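Local coordinates for capsular polysaccharide export system protein KpsC (Thermosulfurimonas dismutans, PDB 6MGD) that probably transfers Kdo, in beta-2,7 linkage, to the growing glycolipid on which Gram-negative capsular polysaccharides are built, at residues 246-251 / 291-296. Residues are numbered along the deposited sequence; the frame is centred on the assembly and turned at random.
Sequences FGFEAL and AGALLL
Phe248 sets out with chi1 at 179°, which swings CG away from the backbone N and lets the ring reach Leu294 and Ala293 across the interface, while Leu294, whose CG is anti to its own carbonyl carbon (chi1 -75°), brings its branch point up to the same ring. The far end of the aromatic ring does the touching. Its CE2 lies 4.0 Å from Leu294 CG, which sits at the ring edge, close to the ring plane, and 4.1 Å from Leu294 CD2, so the branch point and one methyl meet the same aromatic carbon. CZ reaches the CB methyl of Ala293 at 4.2 Å, an oblique approach. A long, flat side chain suits position 248 because the helices stand well apart, with 9.8 Å between the CA atoms of Phe248 and Ala293; the single methyl of Ala293 fits the end of the ring without crowding it, and branched Leu294 offers a broad apolar end. The family belongs to the GT-B clan, whose fold pairs two Rossmann-like domains; here helix 246-253 follows strand 238-241 of the parallel sheet, whereas helix 286-296 leads into strand 298-300, at the edge of the other, mixed sheet, so the buried contact bridges elements of the two halves. Phe264 meets the Phe248 ring edge-to-face and also touches Ala293, and Leu289, one turn earlier on the second helix, packs on Phe248 as well. With Phe248 cut back to an alanine here, a gap is likely to open between the helices, leaving Leu294 and Ala293 without their aromatic partner and Phe264 without its stacking ring.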
ATOM      1  N   PHE A 246      -7.081   0.508  -1.884  1.00 59.81           N
ATOM      2  CA  PHE A 246      -8.476   0.082  -1.921  1.00 61.65           C
ATOM      3  C   PHE A 246      -8.637  -1.265  -2.616  1.00 57.12           C
ATOM      4  O   PHE A 246      -9.473  -2.084  -2.215  1.00 56.50           O
ATOM      5  CB  PHE A 246      -9.296   1.161  -2.632  1.00 66.53           C
ATOM      6  CG  PHE A 246     -10.766   1.100  -2.361  1.00 72.84           C
ATOM      7  CD1 PHE A 246     -11.618   0.457  -3.243  1.00 73.59           C
ATOM      8  CD2 PHE A 246     -11.305   1.713  -1.241  1.00 78.60           C
ATOM      9  CE1 PHE A 246     -12.977   0.411  -3.006  1.00 77.74           C
ATOM     10  CE2 PHE A 246     -12.664   1.671  -0.998  1.00 82.21           C
ATOM     11  CZ  PHE A 246     -13.500   1.019  -1.881  1.00 81.82           C
ATOM     12  N   GLY A 247      -7.835  -1.518  -3.656  1.00 56.09           N
ATOM     13  CA  GLY A 247      -7.933  -2.776  -4.379  1.00 48.56           C
ATOM     14  C   GLY A 247      -7.430  -3.972  -3.596  1.00 49.18           C
ATOM     15  O   GLY A 247      -7.908  -5.092  -3.794  1.00 47.98           O
ATOM     16  N   PHE A 248      -6.451  -3.764  -2.710  1.00 49.50           N
ATOM     17  CA  PHE A 248      -6.020  -4.847  -1.833  1.00 50.13           C
ATOM     18  C   PHE A 248      -7.096  -5.194  -0.813  1.00 53.17           C
ATOM     19  O   PHE A 248      -7.239  -6.362  -0.431  1.00 53.03           O
ATOM     20  CB  PHE A 248      -4.715  -4.471  -1.131  1.00 50.90           C
ATOM     21  CG  PHE A 248      -4.204  -5.521  -0.181  1.00 51.94           C
ATOM     22  CD1 PHE A 248      -4.013  -6.826  -0.607  1.00 50.42           C
ATOM     23  CD2 PHE A 248      -3.896  -5.198   1.130  1.00 54.78           C
ATOM     24  CE1 PHE A 248      -3.537  -7.791   0.264  1.00 51.64           C
ATOM     25  CE2 PHE A 248      -3.415  -6.158   2.004  1.00 56.07           C
ATOM     26  CZ  PHE A 248      -3.236  -7.455   1.570  1.00 54.47           C
ATOM     27  N   GLU A 249      -7.862  -4.195  -0.365  1.00 55.59           N
ATOM     28  CA  GLU A 249      -8.982  -4.462   0.528  1.00 61.05           C
ATOM     29  C   GLU A 249     -10.084  -5.226  -0.192  1.00 61.42           C
ATOM     30  O   GLU A 249     -10.731  -6.099   0.399  1.00 63.01           O
ATOM     31  CB  GLU A 249      -9.520  -3.149   1.097  1.00 66.35           C
ATOM     32  CG  GLU A 249     -10.748  -3.303   1.973  1.00 71.65           C
ATOM     33  CD  GLU A 249     -11.192  -1.991   2.595  1.00 74.47           C
ATOM     34  OE1 GLU A 249     -11.389  -1.010   1.849  1.00 73.52           O
ATOM     35  OE2 GLU A 249     -11.335  -1.941   3.834  1.00 77.92           O
ATOM     36  N   ALA A 250     -10.309  -4.915  -1.472  1.00 61.18           N
ATOM     37  CA  ALA A 250     -11.324  -5.632  -2.237  1.00 60.30           C
ATOM     38  C   ALA A 250     -10.948  -7.098  -2.409  1.00 58.97           C
ATOM     39  O   ALA A 250     -11.820  -7.975  -2.391  1.00 59.70           O
ATOM     40  CB  ALA A 250     -11.527  -4.964  -3.597  1.00 58.26           C
ATOM     41  N   LEU A 251      -9.653  -7.380  -2.586  1.00 58.21           N
ATOM     42  CA  LEU A 251      -9.197  -8.764  -2.680  1.00 56.64           C
ATOM     43  C   LEU A 251      -9.508  -9.533  -1.405  1.00 57.94           C
ATOM     44  O   LEU A 251      -9.973 -10.676  -1.459  1.00 55.95           O
ATOM     45  CB  LEU A 251      -7.698  -8.804  -2.975  1.00 55.14           C
ATOM     46  CG  LEU A 251      -7.282  -8.713  -4.441  1.00 52.94           C
ATOM     47  CD1 LEU A 251      -5.771  -8.612  -4.553  1.00 52.06           C
ATOM     48  CD2 LEU A 251      -7.801  -9.921  -5.206  1.00 51.57           C
ATOM     49  N   ALA A 291      -0.196 -13.368   3.873  1.00 50.40           N
ATOM     50  CA  ALA A 291       0.910 -13.761   4.741  1.00 50.28           C
ATOM     51  C   ALA A 291       2.163 -12.943   4.461  1.00 49.88           C
ATOM     52  O   ALA A 291       2.939 -12.662   5.380  1.00 50.04           O
ATOM     53  CB  ALA A 291       1.205 -15.251   4.580  1.00 52.05           C
ATOM     54  N   GLY A 292       2.377 -12.549   3.207  1.00 51.19           N
ATOM     55  CA  GLY A 292       3.538 -11.757   2.855  1.00 50.38           C
ATOM     56  C   GLY A 292       3.351 -10.274   3.101  1.00 49.00           C
ATOM     57  O   GLY A 292       4.198  -9.631   3.727  1.00 48.51           O
ATOM     58  N   ALA A 293       2.233  -9.722   2.625  1.00 48.61           N
ATOM     59  CA  ALA A 293       2.024  -8.279   2.694  1.00 48.60           C
ATOM     60  C   ALA A 293       1.653  -7.816   4.100  1.00 50.13           C
ATOM     61  O   ALA A 293       2.071  -6.734   4.525  1.00 51.97           O
ATOM     62  CB  ALA A 293       0.942  -7.859   1.699  1.00 48.17           C
ATOM     63  N   LEU A 294       0.870  -8.612   4.831  1.00 48.81           N
ATOM     64  CA  LEU A 294       0.350  -8.197   6.128  1.00 47.83           C
ATOM     65  C   LEU A 294       1.106  -8.778   7.314  1.00 46.92           C
ATOM     66  O   LEU A 294       1.227  -8.104   8.342  1.00 43.15           O
ATOM     67  CB  LEU A 294      -1.129  -8.580   6.256  1.00 48.94           C
ATOM     68  CG  LEU A 294      -2.115  -7.717   5.470  1.00 48.95           C
ATOM     69  CD1 LEU A 294      -3.542  -8.178   5.702  1.00 49.38           C
ATOM     70  CD2 LEU A 294      -1.950  -6.260   5.859  1.00 47.59           C
ATOM     71  N   LEU A 295       1.618 -10.002   7.206  1.00 46.42           N
ATOM     72  CA  LEU A 295       2.195 -10.695   8.354  1.00 49.34           C
ATOM     73  C   LEU A 295       3.708 -10.541   8.464  1.00 50.71           C
ATOM     74  O   LEU A 295       4.219 -10.307   9.564  1.00 49.51           O
ATOM     75  CB  LEU A 295       1.830 -12.184   8.305  1.00 52.12           C
ATOM     76  CG  LEU A 295       0.519 -12.613   8.979  1.00 55.43           C
ATOM     77  CD1 LEU A 295      -0.671 -11.785   8.508  1.00 53.40           C
ATOM     78  CD2 LEU A 295       0.259 -14.094   8.749  1.00 58.47           C
ATOM     79  N   LEU A 296       4.442 -10.663   7.357  1.00 50.47           N
ATOM     80  CA  LEU A 296       5.901 -10.616   7.383  1.00 53.18           C
ATOM     81  C   LEU A 296       6.471  -9.250   7.022  1.00 51.16           C
ATOM     82  O   LEU A 296       7.444  -8.809   7.641  1.00 51.36           O
ATOM     83  CB  LEU A 296       6.479 -11.667   6.429  1.00 55.46           C
ATOM     84  CG  LEU A 296       6.275 -13.136   6.797  1.00 57.54           C
ATOM     85  CD1 LEU A 296       6.667 -14.033   5.635  1.00 58.37           C
ATOM     86  CD2 LEU A 296       7.080 -13.486   8.035  1.00 60.10           C
TER